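Local coordinates for protein pectinesterase 1 (PDB 1XG2) that hydrolyses the methyl esters of pectin, leaving de-esterified galacturonate units in the polymer, and may prepare the plant cell wall for softening in fruit ripening, at residues Gly40-Asn45 / Tyr63-Thr68; Asp96-Asn101 / Arg124-Ala129. All blocks are in the same frame, centred on the assembly; numbering follows the deposited sequence.

Interaction 1 (Gly40-Asn45 / Tyr63-Thr68)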
loop_
_atom_site.group_PDB
_atom_site.type_symbol
_atom_site.label_atom_id
_atom_site.label_comp_id
_atom_site.label_asym_id
_atom_site.label_seq_id
_atom_site.Cartn_x
_atom_site.Cartn_y
_atom_site.Cartn_z
ATOM N N GLY A 40 14.004 21.427 10.833
ATOM C CA GLY A 40 13.260 22.434 10.111
ATOM C C GLY A 40 11.979 21.842 9.567
ATOM O O GLY A 40 11.784 20.620 9.580
ATOM N N THR A 41 11.100 22.721 9.109
ATOM C CA THR A 41 9.859 22.333 8.469
ATOM C C THR A 41 9.969 22.700 6.994
ATOM O O THR A 41 10.240 23.846 6.652
ATOM C CB THR A 41 8.698 23.024 9.168
ATOM O OG1 THR A 41 8.561 22.462 10.487
ATOM C CG2 THR A 41 7.371 22.720 8.482
ATOM N N TYR A 42 9.774 21.706 6.130
ATOM C CA TYR A 42 9.993 21.841 4.697
ATOM C C TYR A 42 8.647 21.678 4.028
ATOM O O TYR A 42 8.072 20.594 4.024
ATOM C CB TYR A 42 10.983 20.772 4.213
ATOM C CG TYR A 42 12.347 20.862 4.854
ATOM C CD1 TYR A 42 12.561 20.425 6.156
ATOM C CD2 TYR A 42 13.433 21.395 4.156
ATOM C CE1 TYR A 42 13.814 20.516 6.749
ATOM C CE2 TYR A 42 14.700 21.495 4.747
ATOM C CZ TYR A 42 14.878 21.056 6.043
ATOM O OH TYR A 42 16.117 21.145 6.626
ATOM N N LYS A 43 8.156 22.779 3.473
ATOM C CA LYS A 43 6.840 22.864 2.866
ATOM C C LYS A 43 7.012 22.474 1.399
ATOM O O LYS A 43 7.180 23.340 0.536
ATOM C CB LYS A 43 6.331 24.310 3.001
ATOM C CG LYS A 43 4.898 24.536 3.437
ATOM C CD LYS A 43 4.849 25.775 4.391
ATOM C CE LYS A 43 3.443 26.381 4.550
ATOM N NZ LYS A 43 3.448 27.546 5.513
ATOM N N GLU A 44 7.017 21.168 1.132
ATOM C CA GLU A 44 7.161 20.649 -0.225
ATOM C C GLU A 44 6.453 19.305 -0.400
ATOM O O GLU A 44 6.227 18.563 0.559
ATOM C CB GLU A 44 8.644 20.539 -0.686
ATOM C CG GLU A 44 9.689 20.302 0.382
ATOM C CD GLU A 44 11.126 20.221 -0.149
ATOM O OE1 GLU A 44 11.368 19.754 -1.287
ATOM O OE2 GLU A 44 12.040 20.611 0.615
ATOM N N ASN A 45 6.070 19.032 -1.640
ATOM C CA ASN A 45 5.558 17.736 -2.049
ATOM C C ASN A 45 6.658 17.026 -2.809
ATOM O O ASN A 45 7.055 17.459 -3.894
ATOM C CB ASN A 45 4.303 17.885 -2.906
ATOM C CG ASN A 45 3.080 18.253 -2.082
ATOM O OD1 ASN A 45 2.800 19.438 -1.858
ATOM N ND2 ASN A 45 2.338 17.245 -1.635
ATOM N N TYR A 63 10.427 14.590 15.663
ATOM C CA TYR A 63 9.836 15.857 16.116
ATOM C C TYR A 63 10.527 17.082 15.517
ATOM O O TYR A 63 9.922 18.149 15.448
ATOM C CB TYR A 63 9.808 15.950 17.658
ATOM C CG TYR A 63 9.201 14.746 18.318
ATOM C CD1 TYR A 63 9.893 14.033 19.282
ATOM C CD2 TYR A 63 7.932 14.298 17.962
ATOM C CE1 TYR A 63 9.328 12.912 19.880
ATOM C CE2 TYR A 63 7.377 13.178 18.540
ATOM C CZ TYR A 63 8.065 12.500 19.494
ATOM O OH TYR A 63 7.498 11.386 20.069
ATOM N N ALA A 64 11.766 16.910 15.065
ATOM C CA ALA A 64 12.653 17.988 14.636
ATOM C C ALA A 64 12.666 18.314 13.134
ATOM O O ALA A 64 12.884 19.461 12.773
ATOM C CB ALA A 64 14.077 17.660 15.069
ATOM N N THR A 65 12.501 17.300 12.282
ATOM C CA THR A 65 12.467 17.475 10.834
ATOM C C THR A 65 11.094 17.082 10.330
ATOM O O THR A 65 10.646 15.960 10.551
ATOM C CB THR A 65 13.553 16.633 10.117
ATOM O OG1 THR A 65 14.856 17.063 10.508
ATOM C CG2 THR A 65 13.554 16.910 8.616
ATOM N N THR A 66 10.427 18.012 9.653
ATOM C CA THR A 66 9.076 17.792 9.144
ATOM C C THR A 66 8.987 18.151 7.652
ATOM O O THR A 66 9.413 19.236 7.246
ATOM C CB THR A 66 8.096 18.674 9.923
ATOM O OG1 THR A 66 8.043 18.267 11.293
ATOM C CG2 THR A 66 6.693 18.482 9.443
ATOM N N ILE A 67 8.437 17.244 6.854
ATOM C CA ILE A 67 8.044 17.543 5.482
ATOM C C ILE A 67 6.549 17.712 5.522
ATOM O O ILE A 67 5.847 16.822 6.000
ATOM C CB ILE A 67 8.436 16.406 4.518
ATOM C CG1 ILE A 67 9.865 15.961 4.772
ATOM C CG2 ILE A 67 8.249 16.837 3.055
ATOM C CD1 ILE A 67 10.922 17.068 4.690
ATOM N N THR A 68 6.044 18.847 5.024
ATOM C CA THR A 68 4.631 19.157 5.154
ATOM C C THR A 68 4.006 19.625 3.844
ATOM O O THR A 68 4.683 20.178 2.984
ATOM C CB THR A 68 4.396 20.178 6.296
ATOM O OG1 THR A 68 2.985 20.331 6.558
ATOM C CG2 THR A 68 4.900 21.563 5.947
HETATM O O HOH W 1 10.715 22.054 12.337
HETATM O O HOH W 2 3.985 21.307 0.488
#
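The carbonyl oxygen T66 O receives the shortest polar bond here, from the backbone Y42 N at 2.7 Å. CA of T41 also approaches T66 O, at 3.4 Å. The setting is one parallel sheet of the right-handed beta-helix of the pectinesterase domain. Strand 40-43 is at one edge of the sheet within this chain, and strand 65-69 comes next. The ladder goes on with T66 N to G40 O and T68 N to Y42 O, both 2.9 Å. Ahead of it, G40 N binds A64 O.

Y42 and I67 point to one face of the sheet, as does T65. I67 turns its CD1 back across the gap to Y42 CB, at 3.7 Å. The Y42 ring has CG anti to its own carbonyl carbon (chi1 -61°), which lays the CD1 edge beside T66 O at 3.5 Å. Its hydroxyl is bonded to K38 O.

T41, T66, K43 and T68 occupy the other face. CG2 of T41 lies 3.7 Å from CG2 of T68. T68 OG1 branches off separately and bonds to Q100 OE1 of the next strand.

K43 is the centre of an inverse gamma turn, and E44 N gives only a weak bond to T68 O. A water donates to T68 O at 2.8 Å and also to N45 OD1.

Interaction 2 (Asp96-Asn101 / Arg124-Ala129)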
loop_
_atom_site.group_PDB
_atom_site.type_symbol
_atom_site.label_atom_id
_atom_site.label_comp_id
_atom_site.label_asym_id
_atom_site.label_seq_id
_atom_site.Cartn_x
_atom_site.Cartn_y
_atom_site.Cartn_z
ATOM N N ASP A 96 13.644 8.898 11.123
ATOM C CA ASP A 96 13.833 10.050 12.017
ATOM C C ASP A 96 13.277 11.341 11.451
ATOM O O ASP A 96 13.958 12.359 11.417
ATOM C CB ASP A 96 15.318 10.223 12.364
ATOM C CG ASP A 96 15.845 9.102 13.209
ATOM O OD1 ASP A 96 15.136 8.678 14.153
ATOM O OD2 ASP A 96 16.953 8.576 12.986
ATOM N N ILE A 97 12.038 11.283 10.990
ATOM C CA ILE A 97 11.460 12.398 10.242
ATOM C C ILE A 97 9.946 12.342 10.382
ATOM O O ILE A 97 9.379 11.290 10.638
ATOM C CB ILE A 97 11.916 12.341 8.760
ATOM C CG1 ILE A 97 11.644 13.674 8.046
ATOM C CG2 ILE A 97 11.243 11.179 8.018
ATOM C CD1 ILE A 97 12.344 13.796 6.728
ATOM N N CYS A 98 9.303 13.489 10.232
ATOM C CA CYS A 98 7.839 13.580 10.230
ATOM C C CYS A 98 7.375 13.885 8.809
ATOM O O CYS A 98 7.955 14.724 8.151
ATOM C CB CYS A 98 7.369 14.705 11.168
ATOM S SG CYS A 98 5.587 15.034 11.036
ATOM N N ILE A 99 6.365 13.164 8.332
ATOM C CA ILE A 99 5.662 13.502 7.107
ATOM C C ILE A 99 4.253 13.852 7.525
ATOM O O ILE A 99 3.601 13.082 8.201
ATOM C CB ILE A 99 5.630 12.330 6.102
ATOM C CG1 ILE A 99 7.038 11.736 5.868
ATOM C CG2 ILE A 99 5.033 12.794 4.767
ATOM C CD1 ILE A 99 8.085 12.719 5.429
ATOM N N GLN A 100 3.782 15.020 7.116
ATOM C CA GLN A 100 2.462 15.456 7.511
ATOM C C GLN A 100 1.675 16.085 6.381
ATOM O O GLN A 100 2.237 16.658 5.433
ATOM C CB GLN A 100 2.533 16.407 8.702
ATOM C CG GLN A 100 3.276 17.672 8.467
ATOM C CD GLN A 100 2.973 18.747 9.552
ATOM O OE1 GLN A 100 3.086 19.936 9.287
ATOM N NE2 GLN A 100 2.627 18.311 10.755
ATOM N N ASN A 101 0.362 15.941 6.501
ATOM C CA ASN A 101 -0.587 16.645 5.651
ATOM C C ASN A 101 -1.530 17.432 6.566
ATOM O O ASN A 101 -2.228 16.858 7.401
ATOM C CB ASN A 101 -1.327 15.675 4.732
ATOM C CG ASN A 101 -2.159 16.393 3.682
ATOM O OD1 ASN A 101 -2.839 17.382 3.994
ATOM N ND2 ASN A 101 -2.090 15.936 2.446
ATOM N N ARG A 124 11.260 4.907 12.909
ATOM C CA ARG A 124 11.276 6.051 13.815
ATOM C C ARG A 124 10.749 7.310 13.117
ATOM O O ARG A 124 11.379 8.365 13.174
ATOM C CB ARG A 124 12.685 6.295 14.358
ATOM C CG ARG A 124 13.226 5.142 15.205
ATOM C CD ARG A 124 14.450 5.519 16.033
ATOM N NE ARG A 124 15.546 6.035 15.221
ATOM C CZ ARG A 124 16.587 5.321 14.783
ATOM N NH1 ARG A 124 16.730 4.035 15.077
ATOM N NH2 ARG A 124 17.517 5.916 14.057
ATOM N N CYS A 125 9.614 7.169 12.432
ATOM C CA CYS A 125 8.968 8.286 11.751
ATOM C C CYS A 125 7.658 8.626 12.414
ATOM O O CYS A 125 7.074 7.784 13.071
ATOM C CB CYS A 125 8.710 7.922 10.292
ATOM S SG CYS A 125 10.233 7.820 9.352
ATOM N N ARG A 126 7.191 9.857 12.201
ATOM C CA ARG A 126 5.891 10.310 12.663
ATOM C C ARG A 126 5.086 10.672 11.404
ATOM O O ARG A 126 5.485 11.548 10.672
ATOM C CB ARG A 126 6.065 11.540 13.566
ATOM C CG ARG A 126 4.793 11.989 14.281
ATOM C CD ARG A 126 5.029 12.992 15.434
ATOM N NE ARG A 126 5.917 14.074 15.012
ATOM C CZ ARG A 126 5.529 15.219 14.482
ATOM N NH1 ARG A 126 4.238 15.492 14.306
ATOM N NH2 ARG A 126 6.438 16.106 14.127
ATOM N N ILE A 127 3.987 9.976 11.145
ATOM C CA ILE A 127 3.160 10.230 9.967
ATOM C C ILE A 127 1.850 10.785 10.473
ATOM O O ILE A 127 1.150 10.125 11.200
ATOM C CB ILE A 127 2.961 8.937 9.151
ATOM C CG1 ILE A 127 4.294 8.162 8.989
ATOM C CG2 ILE A 127 2.351 9.251 7.812
ATOM C CD1 ILE A 127 5.408 8.899 8.283
ATOM N N ASP A 128 1.516 12.008 10.070
ATOM C CA ASP A 128 0.488 12.804 10.738
ATOM C C ASP A 128 -0.468 13.415 9.711
ATOM O O ASP A 128 -0.053 14.183 8.865
ATOM C CB ASP A 128 1.182 13.902 11.566
ATOM C CG ASP A 128 0.221 14.967 12.097
ATOM O OD1 ASP A 128 0.669 15.824 12.889
ATOM O OD2 ASP A 128 -0.975 15.055 11.776
ATOM N N ALA A 129 -1.730 13.012 9.776
ATOM C CA ALA A 129 -2.823 13.645 9.042
ATOM C C ALA A 129 -4.160 13.250 9.698
ATOM O O ALA A 129 -4.200 12.906 10.877
ATOM C CB ALA A 129 -2.780 13.253 7.575
HETATM O O HOH W 3 -1.542 17.193 10.161
#
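R124 meets D96 across the start of the contact in a side-on salt bridge. R124 NE bonds to D96 OD1 and R124 NH2 to D96 OD2, both at 2.9 Å. Both carboxylate oxygens are used on their syn side. The two flat groups are nearly coplanar, 28° apart. The bend of R124 at chi3 (-57°) turns this edge of the guanidinium to the acid. Two bonds between flat groups should limit rotation of either one.

C125 follows, with SG 3.8 Å from I97 CG2. Its sulfur is not in a disulfide in this structure.

R126 is in the ladder, with R126 N bonded to I97 O and R126 O taking I99 N. Its side chain is bent so that the guanidinium lies over C98. C98 SG sits 3.2 Å above one face, displaced toward the rim, with NH2 of R126 3.4 Å from that sulfur. The same NH2 bonds to M62 O, which helps to fix the group.

I127 is on the opposite face of the sheet. Its CD1 comes 4.1 Å from I99 CG1, and the two side chains run side by side.

D128 N bonds to I99 O, and D128 O receives N101 N. D128 lies alongside Q100, its carboxylate perpendicular to the amide. Q100 OE1 is bonded to T68 OG1. D128 OD2 forms a salt bridge with R171, and a water joins D128 OD2 to N101 O.

A129 places its CB 4.0 Å from N101 CB. Its side chain is about 7 Å from those of Q131 and D132, the probable transition-state stabiliser and proton donor. The in-register parallel pairing is that of adjacent coils in a right-handed parallel beta-helix, here leading into the likely active site.

How the interactions relate
Interactions 1 and 2 have centres about 9 Å apart in one parallel sheet of the beta-helix. Four of its strands run side by side in the order 40-43, 65-69, 98-101 and 126-128, which is also their order along the chain. Interaction 1 closes before interaction 2 opens. Strands 65-69 and 98-101 are neighbours and join the two pairs. T65 O and C98 N are 2.8 Å apart, a probable backbone hydrogen bond, and the side chain of Y63 packs on R126. These strands thus lead from one edge of the sheet, away from the annotated sites, toward the segment after 126-128 that holds Q131 and D132, the likely stabiliser and proton donor.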